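Local structure of uricase (Arthrobacter globiformis, 2YZC) at residues N128-V136 and I146-T154; L182-N193 and E239-K250. The protein catalyses the oxidation of uric acid by molecular oxygen to 5-hydroxyisourate, with release of hydrogen peroxide, on the route to allantoin. All coordinates share one frame; numbering follows the deposited sequence.

In the fold
Contact 1 and contact 2 belong to one antiparallel sheet and lie in series along the chain, their centres about 10 Å apart. Strands 143-157 and 182-192 are neighbours in that sheet and join the two. Two polar links cross between them: a salt bridge from Glu151 OE2 to Arg189 NH2 (2.7 Å) and a probable hydrogen bond from Thr154 OG1 to Asp185 OD1 (2.7 Å). The ring of Trp190 also packs on Gly149, with CZ3 3.6 Å from Gly149 CA. Contact 1 lies away from the active site and the ligand pocket. Contact 2 ends in the ligand pocket, where Asn249 binds allantoate, its side chain about 4 Å from those of Arg180 and His251.

Contact 1 of 2, residues N128-V136 and I146-T154; sequences NKSEVRTAV and IVAGIEGLT
Thr134 faces Gly149 across the antiparallel hairpin of strands 131-140 and 143-157, and here the packing is tight. The threonine OG1 lies 3.3 Å from Gly149 CA. A side chain on the glycine would collide with that hydroxyl. Water 3 links Thr134 OG1 and Val147 O. Chi1 of 67° sets OG1 between the backbone N and carbonyl carbon and leaves CG2 to meet the Glu151 carboxylate, 3.6 Å from its CD. The two side chains cross at about a right angle. Glu151 CG also lies 3.9 Å from Val132 CB, and its OE2 pairs with Arg189. Val132, Thr134 and Val136 each form two backbone hydrogen bonds with their partners Glu151, Gly149 and Val147.

The Ser130 corner is looser and wetter. Ser130 O and Gly152 O come within 3.0 Å, but both are acceptors. Water 1 donates to Lys129 O and Gly152 O, while water 2 lies 2.8 Å from Ser130 O and accepts from Thr154 N. A second subunit borders this end, where its Lys129 reaches Gly152 O.

Strand 103-117 flanks the hairpin on one edge and strand 182-192 on the other. Helices 85-99 and 199-216 pack on the face that carries Arg133, Ala135, Ala148 and Ile150.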
loop_
_atom_site.group_PDB
_atom_site.type_symbol
_atom_site.label_atom_id
_atom_site.label_comp_id
_atom_site.label_asym_id
_atom_site.label_seq_id
_atom_site.Cartn_x
_atom_site.Cartn_y
_atom_site.Cartn_z
ATOM N N ASN A 128 3.318 -1.451 18.612
ATOM C CA ASN A 128 2.904 -0.059 18.770
ATOM C C ASN A 128 3.207 0.487 17.382
ATOM O O ASN A 128 4.366 0.719 17.044
ATOM C CB ASN A 128 3.762 0.664 19.816
ATOM C CG ASN A 128 3.536 2.178 19.819
ATOM O OD1 ASN A 128 2.647 2.693 19.134
ATOM N ND2 ASN A 128 4.344 2.894 20.595
ATOM N N LYS A 129 2.171 0.661 16.574
ATOM C CA LYS A 129 2.343 1.124 15.200
ATOM C C LYS A 129 2.190 2.630 15.010
ATOM O O LYS A 129 2.193 3.113 13.879
ATOM C CB LYS A 129 1.333 0.412 14.297
ATOM C CG LYS A 129 1.368 -1.117 14.378
ATOM C CD LYS A 129 0.407 -1.737 13.368
ATOM C CE LYS A 129 0.510 -3.261 13.344
ATOM N NZ LYS A 129 -0.484 -3.858 12.404
ATOM N N SER A 130 2.079 3.368 16.106
ATOM C CA SER A 130 1.861 4.810 16.021
ATOM C C SER A 130 3.021 5.660 15.523
ATOM O O SER A 130 2.843 6.838 15.232
ATOM C CB SER A 130 1.362 5.321 17.369
ATOM O OG SER A 130 0.167 4.631 17.700
ATOM N N GLU A 131 4.202 5.061 15.419
ATOM C CA GLU A 131 5.371 5.766 14.918
ATOM C C GLU A 131 6.458 4.756 14.589
ATOM O O GLU A 131 6.454 3.643 15.104
ATOM C CB GLU A 131 5.905 6.750 15.960
ATOM C CG GLU A 131 6.543 6.076 17.159
ATOM C CD GLU A 131 6.831 7.042 18.286
ATOM O OE1 GLU A 131 5.873 7.685 18.775
ATOM O OE2 GLU A 131 8.012 7.154 18.684
ATOM N N VAL A 132 7.378 5.161 13.723
ATOM C CA VAL A 132 8.500 4.330 13.331
ATOM C C VAL A 132 9.742 5.192 13.504
ATOM O O VAL A 132 9.764 6.357 13.089
ATOM C CB VAL A 132 8.400 3.881 11.861
ATOM C CG1 VAL A 132 9.669 3.142 11.459
ATOM C CG2 VAL A 132 7.185 2.960 11.676
ATOM N N ARG A 133 10.759 4.619 14.135
ATOM C CA ARG A 133 12.015 5.318 14.373
ATOM C C ARG A 133 13.009 4.935 13.281
ATOM O O ARG A 133 13.062 3.776 12.857
ATOM C CB ARG A 133 12.550 4.939 15.754
ATOM C CG ARG A 133 13.969 5.407 16.062
ATOM C CD ARG A 133 14.316 5.077 17.507
ATOM N NE ARG A 133 15.723 5.314 17.811
ATOM C CZ ARG A 133 16.276 5.100 19.001
ATOM N NH1 ARG A 133 15.536 4.649 20.008
ATOM N NH2 ARG A 133 17.574 5.316 19.179
ATOM N N THR A 134 13.793 5.909 12.824
ATOM C CA THR A 134 14.764 5.652 11.776
ATOM C C THR A 134 16.164 6.109 12.163
ATOM O O THR A 134 16.339 6.970 13.024
ATOM C CB THR A 134 14.378 6.375 10.464
ATOM O OG1 THR A 134 14.469 7.795 10.653
ATOM C CG2 THR A 134 12.957 6.019 10.054
ATOM N N ALA A 135 17.160 5.517 11.515
ATOM C CA ALA A 135 18.551 5.876 11.746
ATOM C C ALA A 135 19.302 5.614 10.451
ATOM O O ALA A 135 19.066 4.613 9.772
ATOM C CB ALA A 135 19.146 5.042 12.888
ATOM N N VAL A 136 20.191 6.533 10.099
ATOM C CA VAL A 136 20.988 6.401 8.892
ATOM C C VAL A 136 22.408 6.767 9.257
ATOM O O VAL A 136 22.648 7.800 9.885
ATOM C CB VAL A 136 20.524 7.367 7.774
ATOM C CG1 VAL A 136 21.496 7.308 6.604
ATOM C CG2 VAL A 136 19.118 6.998 7.302
ATOM N N ILE A 146 25.628 10.477 11.502
ATOM C CA ILE A 146 24.376 9.817 11.853
ATOM C C ILE A 146 23.173 10.754 11.859
ATOM O O ILE A 146 23.219 11.857 12.425
ATOM C CB ILE A 146 24.464 9.171 13.251
ATOM C CG1 ILE A 146 25.564 8.112 13.267
ATOM C CG2 ILE A 146 23.124 8.560 13.628
ATOM C CD1 ILE A 146 25.819 7.527 14.643
ATOM N N VAL A 147 22.098 10.297 11.222
ATOM C CA VAL A 147 20.839 11.031 11.157
ATOM C C VAL A 147 19.755 10.123 11.729
ATOM O O VAL A 147 19.532 9.025 11.217
ATOM C CB VAL A 147 20.461 11.394 9.694
ATOM C CG1 VAL A 147 19.009 11.879 9.621
ATOM C CG2 VAL A 147 21.399 12.476 9.163
ATOM N N ALA A 148 19.102 10.567 12.801
ATOM C CA ALA A 148 18.024 9.792 13.406
ATOM C C ALA A 148 16.725 10.475 13.012
ATOM O O ALA A 148 16.730 11.635 12.617
ATOM C CB ALA A 148 18.168 9.765 14.932
ATOM N N GLY A 149 15.610 9.764 13.103
ATOM C CA GLY A 149 14.362 10.391 12.731
ATOM C C GLY A 149 13.133 9.659 13.211
ATOM O O GLY A 149 13.214 8.609 13.852
ATOM N N ILE A 150 11.984 10.238 12.901
ATOM C CA ILE A 150 10.713 9.650 13.274
ATOM C C ILE A 150 9.781 9.844 12.090
ATOM O O ILE A 150 9.892 10.826 11.353
ATOM C CB ILE A 150 10.128 10.338 14.528
ATOM C CG1 ILE A 150 8.846 9.625 14.970
ATOM C CG2 ILE A 150 9.847 11.803 14.235
ATOM C CD1 ILE A 150 8.324 10.099 16.314
ATOM N N GLU A 151 8.882 8.892 11.883
ATOM C CA GLU A 151 7.937 8.999 10.789
ATOM C C GLU A 151 6.661 8.259 11.148
ATOM O O GLU A 151 6.630 7.501 12.119
ATOM C CB GLU A 151 8.543 8.432 9.498
ATOM C CG GLU A 151 8.910 6.959 9.550
ATOM C CD GLU A 151 9.773 6.538 8.367
ATOM O OE1 GLU A 151 9.904 5.319 8.115
ATOM O OE2 GLU A 151 10.331 7.429 7.694
ATOM N N GLY A 152 5.604 8.521 10.386
ATOM C CA GLY A 152 4.335 7.854 10.618
ATOM C C GLY A 152 3.596 8.273 11.873
ATOM O O GLY A 152 2.657 7.597 12.292
ATOM N N LEU A 153 4.011 9.380 12.478
ATOM C CA LEU A 153 3.364 9.876 13.687
ATOM C C LEU A 153 2.351 10.960 13.323
ATOM O O LEU A 153 2.707 12.125 13.137
ATOM C CB LEU A 153 4.410 10.436 14.650
ATOM C CG LEU A 153 3.889 11.069 15.942
ATOM C CD1 LEU A 153 2.983 10.104 16.688
ATOM C CD2 LEU A 153 5.075 11.470 16.804
ATOM N N THR A 154 1.086 10.566 13.228
ATOM C CA THR A 154 0.014 11.486 12.864
ATOM C C THR A 154 -0.512 12.275 14.052
ATOM O O THR A 154 -0.841 11.699 15.094
ATOM C CB THR A 154 -1.143 10.710 12.215
ATOM O OG1 THR A 154 -0.635 9.976 11.097
ATOM C CG2 THR A 154 -2.239 11.664 11.741
HETATM O O HOH W 1 3.534 4.964 12.296
HETATM O O HOH W 2 0.419 8.139 14.843
HETATM O O HOH W 3 17.035 8.779 9.889
#

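Contact 2 of 2, residues L182-N193 and E239-K250; sequences LATDVSARWRYN and EIDEIKMSLPNK. With 1AL (allantoate ion), chain I.
Arg191 and Glu242 meet in a salt bridge between antiparallel strands 182-192 and 240-254, neighbours in the tunnelling fold (T-fold) of this uricase. Helices 199-216 and 222-236 lie between them in the chain. Arg191 NE donates to Glu242 OE1 at 2.8 Å, almost straight at 173°. The oxygen lies in the guanidinium plane and uses its anti lone pair, yet the carboxylate plane stands 82° to the guanidinium. Asp241 puts CB over one guanidinium face, and its OD2 forms a longer salt bridge to NH2. Water 6 links the same two atoms. The arginine chain runs extended and then bends at chi3 (70°), which turns the guanidinium onto these acids. Trp295 NE1 hydrogen-bonds the same Glu242 OE1 and helps position the carboxylate. A leucine in place of Arg191 would probably leave Asp241 and Glu242 without the cation that joins them.

On the other face Ile240 CD1 touches Trp190 CD1 at 3.5 Å, and its CG1 packs on Tyr192. Trp190 NE1 donates to Tyr192 OH within the indole plane, which ties the two rings together. Helix 199-216 packs on this apolar group.

At the far end Asn249 ND2 donates to allantoate O6 at 2.8 Å. Asn249 probably binds urate too, so this strand end lines the substrate pocket. Leu222 and, from the third subunit, Thr67 and Asp68 also bind the allantoate. Water 4 accepts from Ala183 N and lies within hydrogen-bonding distance of Asn249 OD1 and Lys250 O. One residue past Asn249, Lys250 N donates to Ala183 O. Lys250 NZ forms a salt bridge with Asp185 OD1 at 2.6 Å, on the syn side and somewhat out of the carboxylate plane. Thr184 OG1 donates to Pro248 O at 2.6 Å, in the carbonyl plane on a lone pair.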
loop_
_atom_site.group_PDB
_atom_site.type_symbol
_atom_site.label_atom_id
_atom_site.label_comp_id
_atom_site.label_asym_id
_atom_site.label_seq_id
_atom_site.Cartn_x
_atom_site.Cartn_y
_atom_site.Cartn_z
ATOM N N LEU A 182 -5.689 21.459 12.345
ATOM C CA LEU A 182 -4.338 21.383 11.797
ATOM C C LEU A 182 -3.916 19.946 12.060
ATOM O O LEU A 182 -3.688 19.569 13.205
ATOM C CB LEU A 182 -3.390 22.355 12.509
ATOM C CG LEU A 182 -1.929 22.287 12.042
ATOM C CD1 LEU A 182 -1.848 22.636 10.562
ATOM C CD2 LEU A 182 -1.070 23.248 12.858
ATOM N N ALA A 183 -3.861 19.146 11.003
ATOM C CA ALA A 183 -3.480 17.740 11.110
ATOM C C ALA A 183 -2.304 17.466 10.182
ATOM O O ALA A 183 -2.268 17.957 9.053
ATOM C CB ALA A 183 -4.657 16.852 10.725
ATOM N N THR A 184 -1.345 16.679 10.652
ATOM C CA THR A 184 -0.183 16.376 9.836
ATOM C C THR A 184 0.437 15.051 10.248
ATOM O O THR A 184 0.038 14.451 11.245
ATOM C CB THR A 184 0.884 17.514 9.963
ATOM O OG1 THR A 184 1.949 17.291 9.033
ATOM C CG2 THR A 184 1.465 17.558 11.361
ATOM N N ASP A 185 1.387 14.583 9.445
ATOM C CA ASP A 185 2.121 13.353 9.738
ATOM C C ASP A 185 3.517 13.863 10.042
ATOM O O ASP A 185 4.170 14.445 9.174
ATOM C CB ASP A 185 2.202 12.426 8.523
ATOM C CG ASP A 185 0.865 11.849 8.134
ATOM O OD1 ASP A 185 0.086 11.487 9.040
ATOM O OD2 ASP A 185 0.600 11.740 6.916
ATOM N N VAL A 186 3.974 13.679 11.268
ATOM C CA VAL A 186 5.296 14.160 11.613
ATOM C C VAL A 186 6.391 13.277 11.035
ATOM O O VAL A 186 6.481 12.089 11.348
ATOM C CB VAL A 186 5.492 14.245 13.137
ATOM C CG1 VAL A 186 6.880 14.801 13.446
ATOM C CG2 VAL A 186 4.416 15.130 13.755
ATOM N N SER A 187 7.197 13.873 10.163
ATOM C CA SER A 187 8.336 13.209 9.544
ATOM C C SER A 187 9.476 14.166 9.834
ATOM O O SER A 187 9.503 15.278 9.305
ATOM C CB SER A 187 8.166 13.082 8.026
ATOM O OG SER A 187 7.328 11.995 7.683
ATOM N N ALA A 188 10.392 13.756 10.700
ATOM C CA ALA A 188 11.512 14.617 11.048
ATOM C C ALA A 188 12.797 13.817 11.077
ATOM O O ALA A 188 12.800 12.643 11.434
ATOM C CB ALA A 188 11.272 15.258 12.407
ATOM N N ARG A 189 13.888 14.462 10.688
ATOM C CA ARG A 189 15.191 13.823 10.693
ATOM C C ARG A 189 16.211 14.841 11.182
ATOM O O ARG A 189 16.220 15.991 10.735
ATOM C CB ARG A 189 15.527 13.319 9.289
ATOM C CG ARG A 189 14.835 11.998 8.982
ATOM C CD ARG A 189 14.817 11.675 7.507
ATOM N NE ARG A 189 14.265 10.344 7.255
ATOM C CZ ARG A 189 13.082 9.916 7.691
ATOM N NH1 ARG A 189 12.300 10.710 8.414
ATOM N NH2 ARG A 189 12.675 8.688 7.397
ATOM N N TRP A 190 17.041 14.420 12.129
ATOM C CA TRP A 190 18.050 15.305 12.692
ATOM C C TRP A 190 19.445 14.685 12.629
ATOM O O TRP A 190 19.627 13.476 12.831
ATOM C CB TRP A 190 17.656 15.684 14.132
ATOM C CG TRP A 190 17.397 14.518 15.050
ATOM C CD1 TRP A 190 18.288 13.938 15.905
ATOM C CD2 TRP A 190 16.160 13.808 15.220
ATOM N NE1 TRP A 190 17.686 12.917 16.601
ATOM C CE2 TRP A 190 16.380 12.814 16.200
ATOM C CE3 TRP A 190 14.889 13.915 14.641
ATOM C CZ2 TRP A 190 15.375 11.932 16.618
ATOM C CZ3 TRP A 190 13.885 13.034 15.058
ATOM C CH2 TRP A 190 14.138 12.057 16.037
ATOM N N ARG A 191 20.427 15.524 12.319
ATOM C CA ARG A 191 21.807 15.079 12.191
ATOM C C ARG A 191 22.630 15.401 13.433
ATOM O O ARG A 191 22.662 16.542 13.888
ATOM C CB ARG A 191 22.455 15.737 10.972
ATOM C CG ARG A 191 23.920 15.348 10.759
ATOM C CD ARG A 191 24.451 15.904 9.442
ATOM N NE ARG A 191 24.596 17.359 9.456
ATOM C CZ ARG A 191 25.575 18.005 10.086
ATOM N NH1 ARG A 191 26.497 17.329 10.759
ATOM N NH2 ARG A 191 25.641 19.329 10.038
ATOM N N TYR A 192 23.294 14.384 13.974
ATOM C CA TYR A 192 24.129 14.561 15.149
ATOM C C TYR A 192 25.501 15.053 14.707
ATOM O O TYR A 192 25.982 14.680 13.641
ATOM C CB TYR A 192 24.275 13.234 15.895
ATOM C CG TYR A 192 22.982 12.723 16.495
ATOM C CD1 TYR A 192 22.283 13.478 17.435
ATOM C CD2 TYR A 192 22.467 11.476 16.139
ATOM C CE1 TYR A 192 21.105 13.006 18.012
ATOM C CE2 TYR A 192 21.289 10.992 16.711
ATOM C CZ TYR A 192 20.616 11.764 17.648
ATOM O OH TYR A 192 19.462 11.295 18.227
ATOM N N ASN A 193 26.130 15.897 15.520
ATOM C CA ASN A 193 27.456 16.397 15.179
ATOM C C ASN A 193 28.537 15.560 15.861
ATOM O O ASN A 193 29.723 15.892 15.811
ATOM C CB ASN A 193 27.591 17.879 15.562
ATOM C CG ASN A 193 27.119 18.172 16.970
ATOM O OD1 ASN A 193 26.467 19.191 17.213
ATOM N ND2 ASN A 193 27.453 17.298 17.907
ATOM N N GLU A 239 24.138 18.254 20.746
ATOM C CA GLU A 239 24.652 17.259 19.815
ATOM C C GLU A 239 23.960 17.263 18.457
ATOM O O GLU A 239 24.366 16.531 17.555
ATOM C CB GLU A 239 24.577 15.852 20.422
ATOM C CG GLU A 239 23.286 15.540 21.157
ATOM C CD GLU A 239 23.261 16.144 22.547
ATOM O OE1 GLU A 239 24.159 15.807 23.352
ATOM O OE2 GLU A 239 22.353 16.953 22.834
ATOM N N ILE A 240 22.918 18.075 18.308
ATOM C CA ILE A 240 22.206 18.146 17.038
ATOM C C ILE A 240 22.563 19.421 16.275
ATOM O O ILE A 240 22.455 20.523 16.807
ATOM C CB ILE A 240 20.670 18.087 17.252
ATOM C CG1 ILE A 240 20.288 16.743 17.890
ATOM C CG2 ILE A 240 19.954 18.281 15.919
ATOM C CD1 ILE A 240 18.785 16.578 18.177
ATOM N N ASP A 241 22.996 19.271 15.027
ATOM C CA ASP A 241 23.354 20.431 14.212
ATOM C C ASP A 241 22.208 20.954 13.364
ATOM O O ASP A 241 22.173 22.137 13.014
ATOM C CB ASP A 241 24.530 20.100 13.297
ATOM C CG ASP A 241 25.853 20.573 13.861
ATOM O OD1 ASP A 241 25.860 21.100 14.995
ATOM O OD2 ASP A 241 26.879 20.416 13.168
ATOM N N GLU A 242 21.273 20.077 13.023
ATOM C CA GLU A 242 20.151 20.489 12.203
ATOM C C GLU A 242 19.048 19.450 12.207
ATOM O O GLU A 242 19.280 18.270 12.449
ATOM C CB GLU A 242 20.609 20.719 10.762
ATOM C CG GLU A 242 21.377 19.538 10.180
ATOM C CD GLU A 242 21.745 19.740 8.726
ATOM O OE1 GLU A 242 22.637 19.014 8.231
ATOM O OE2 GLU A 242 21.136 20.619 8.077
ATOM N N ILE A 243 17.838 19.911 11.942
ATOM C CA ILE A 243 16.698 19.018 11.881
ATOM C C ILE A 243 15.895 19.433 10.665
ATOM O O ILE A 243 15.704 20.625 10.406
ATOM C CB ILE A 243 15.838 19.107 13.161
ATOM C CG1 ILE A 243 14.629 18.170 13.038
ATOM C CG2 ILE A 243 15.389 20.541 13.398
ATOM C CD1 ILE A 243 13.823 18.040 14.305
ATOM N N LYS A 244 15.460 18.445 9.896
ATOM C CA LYS A 244 14.674 18.700 8.705
ATOM C C LYS A 244 13.315 18.073 8.913
ATOM O O LYS A 244 13.216 16.969 9.447
ATOM C CB LYS A 244 15.327 18.076 7.475
ATOM C CG LYS A 244 16.652 18.699 7.089
ATOM C CD LYS A 244 17.147 18.147 5.767
ATOM C CE LYS A 244 18.303 18.977 5.230
ATOM N NZ LYS A 244 18.673 18.542 3.858
ATOM N N MET A 245 12.274 18.778 8.495
ATOM C CA MET A 245 10.929 18.254 8.633
ATOM C C MET A 245 10.159 18.380 7.332
ATOM O O MET A 245 10.371 19.309 6.546
ATOM C CB MET A 245 10.187 18.989 9.747
ATOM C CG MET A 245 10.736 18.704 11.127
ATOM S SD MET A 245 10.063 19.821 12.364
ATOM C CE MET A 245 11.298 21.086 12.336
ATOM N N SER A 246 9.268 17.419 7.119
ATOM C CA SER A 246 8.416 17.376 5.946
ATOM C C SER A 246 7.035 17.136 6.544
ATOM O O SER A 246 6.737 16.038 7.017
ATOM C CB SER A 246 8.820 16.216 5.038
ATOM O OG SER A 246 8.037 16.206 3.860
ATOM N N LEU A 247 6.207 18.174 6.537
ATOM C CA LEU A 247 4.882 18.088 7.127
ATOM C C LEU A 247 3.735 18.339 6.168
ATOM O O LEU A 247 3.600 19.429 5.621
ATOM C CB LEU A 247 4.766 19.086 8.280
ATOM C CG LEU A 247 5.839 19.043 9.370
ATOM C CD1 LEU A 247 5.548 20.112 10.406
ATOM C CD2 LEU A 247 5.861 17.665 10.017
ATOM N N PRO A 248 2.895 17.323 5.938
ATOM C CA PRO A 248 1.773 17.548 5.030
ATOM C C PRO A 248 0.668 18.248 5.809
ATOM O O PRO A 248 0.555 18.077 7.027
ATOM C CB PRO A 248 1.366 16.131 4.625
ATOM C CG PRO A 248 1.682 15.332 5.853
ATOM C CD PRO A 248 3.039 15.890 6.255
ATOM N N ASN A 249 -0.117 19.074 5.130
ATOM C CA ASN A 249 -1.235 19.707 5.801
ATOM C C ASN A 249 -2.408 18.866 5.312
ATOM O O ASN A 249 -2.933 19.095 4.220
ATOM C CB ASN A 249 -1.420 21.159 5.374
ATOM C CG ASN A 249 -2.278 21.936 6.360
ATOM O OD1 ASN A 249 -3.133 21.360 7.027
ATOM N ND2 ASN A 249 -2.054 23.242 6.457
ATOM N N LYS A 250 -2.783 17.868 6.107
ATOM C CA LYS A 250 -3.866 16.958 5.754
ATOM C C LYS A 250 -5.189 17.637 6.047
ATOM O O LYS A 250 -5.637 17.709 7.187
ATOM C CB LYS A 250 -3.714 15.654 6.538
ATOM C CG LYS A 250 -2.306 15.079 6.393
ATOM C CD LYS A 250 -2.236 13.601 6.702
ATOM C CE LYS A 250 -2.502 13.309 8.152
ATOM N NZ LYS A 250 -2.395 11.846 8.391
HETATM C C1 1AL I . -0.419 26.983 5.634
HETATM O O2 1AL I . 0.001 27.064 6.800
HETATM N N3 1AL I . 0.327 27.352 4.557
HETATM N N4 1AL I . -1.713 26.474 5.527
HETATM C C5 1AL I . -1.351 24.439 3.832
HETATM O O6 1AL I . -0.332 24.098 4.462
HETATM O O7 1AL I . -1.924 23.768 2.960
HETATM C C8 1AL I . -2.113 25.696 4.354
HETATM C C9 1AL I . -2.983 26.712 2.301
HETATM O O10 1AL I . -3.843 26.479 1.426
HETATM N N11 1AL I . -1.796 27.336 2.023
HETATM N N12 1AL I . -3.162 26.366 3.596
HETATM O O HOH W 4 -4.805 19.975 8.482
HETATM O O HOH W 5 5.077 13.258 6.920
HETATM O O HOH W 6 28.091 21.176 10.983
#